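Local coordinates for Non-structural protein (Porcine reproductive and respiratory syndrome virus, PDB 3IFU), which is the zinc-binding leader protease Nsp1alpha of the viral polyprotein, a papain-like cysteine protease that probably also suppresses host interferon-beta production, at residues 44-47 with 48-51. Residues are numbered along the deposited sequence; the frame is centred on the assembly and turned at random.
Sequences LGVL and GLFY
The F50 ring has V46 O in its plane at the edge, 3.5 Å from F50 CD1, and L47 O also at the edge, near that plane. The Y51 ring takes L47 and L44 at an oblique slant, with Y51 CD2 3.9 Å from L47 CD2 and 4.0 Å from L44 CD1. L47 and Y51 run side by side and point the same way, both with CG anti to the backbone N (chi1 -179° and 173°); the L47 tip atom CD1 packs on Y51 CB at 3.6 Å. L49 sets CB and CG against V46 O, both at 3.1 Å, and its CD1 touches V46 CG1. The backbone makes consecutive i+3 and i+4 turns in the loop between strand 23-25 and helix 81-87, within the N-terminal zinc-finger region of Nsp1alpha; the Y51 side chain is about 10 Å from a bound zinc ion. L47 O takes two donors, F50 N from above the carbonyl plane and Y51 N almost in line with the C=O bond at 2.7 Å, a nearly straight hydrogen bond (N-H...O 168°). G48 N donates to L44 O and weakly to G45 O, while L49 N donates to V46 O. Beyond the turn, the Y51 ring makes a T-shaped (edge-to-face) contact with Y106 of helix 94-108, L47 touches L61, and R32 NH2 hydrogen-bonds to F50 O.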
# COMPACT_ATOMS: atom_id res chain seq x y z
N LEU A 44 12.72 20.02 17.07
CA LEU A 44 11.98 19.35 15.99
C LEU A 44 10.88 18.40 16.47
O LEU A 44 10.70 17.33 15.89
CB LEU A 44 12.95 18.57 15.10
CG LEU A 44 13.94 19.35 14.24
CD1 LEU A 44 14.81 18.36 13.48
CD2 LEU A 44 13.19 20.25 13.27
N GLY A 45 10.14 18.80 17.50
CA GLY A 45 9.06 17.99 18.03
C GLY A 45 9.22 16.48 17.90
O GLY A 45 10.25 15.92 18.29
N VAL A 46 8.20 15.84 17.35
CA VAL A 46 8.20 14.39 17.15
C VAL A 46 9.31 13.93 16.21
O VAL A 46 9.92 12.88 16.41
CB VAL A 46 6.85 13.92 16.57
CG1 VAL A 46 6.86 12.42 16.35
CG2 VAL A 46 5.73 14.31 17.51
N LEU A 47 9.57 14.73 15.17
CA LEU A 47 10.62 14.42 14.20
C LEU A 47 11.99 14.33 14.86
O LEU A 47 12.79 13.45 14.55
CB LEU A 47 10.63 15.49 13.10
CG LEU A 47 11.66 15.30 11.99
CD1 LEU A 47 11.47 13.95 11.34
CD2 LEU A 47 11.49 16.40 10.98
N GLY A 48 12.25 15.26 15.78
CA GLY A 48 13.52 15.28 16.49
C GLY A 48 13.75 14.03 17.31
O GLY A 48 14.87 13.77 17.76
N LEU A 49 12.70 13.25 17.53
CA LEU A 49 12.81 12.02 18.30
C LEU A 49 13.45 10.92 17.44
O LEU A 49 13.79 9.84 17.93
CB LEU A 49 11.43 11.57 18.79
CG LEU A 49 10.53 12.64 19.41
CD1 LEU A 49 9.19 12.03 19.80
CD2 LEU A 49 11.21 13.26 20.61
N PHE A 50 13.62 11.19 16.15
CA PHE A 50 14.21 10.21 15.24
C PHE A 50 15.22 10.82 14.28
O PHE A 50 16.20 10.17 13.90
CB PHE A 50 13.12 9.53 14.40
CG PHE A 50 12.03 8.87 15.19
CD1 PHE A 50 10.97 9.62 15.69
CD2 PHE A 50 12.03 7.50 15.40
CE1 PHE A 50 9.91 9.00 16.37
CE2 PHE A 50 10.98 6.87 16.08
CZ PHE A 50 9.92 7.62 16.56
N TYR A 51 14.98 12.06 13.88
CA TYR A 51 15.83 12.76 12.93
C TYR A 51 16.64 13.91 13.51
O TYR A 51 16.10 14.84 14.10
CB TYR A 51 14.95 13.28 11.80
CG TYR A 51 15.65 14.17 10.80
CD1 TYR A 51 16.61 13.65 9.94
CD2 TYR A 51 15.32 15.51 10.69
CE1 TYR A 51 17.22 14.46 8.98
CE2 TYR A 51 15.92 16.32 9.74
CZ TYR A 51 16.87 15.79 8.89
OH TYR A 51 17.44 16.58 7.92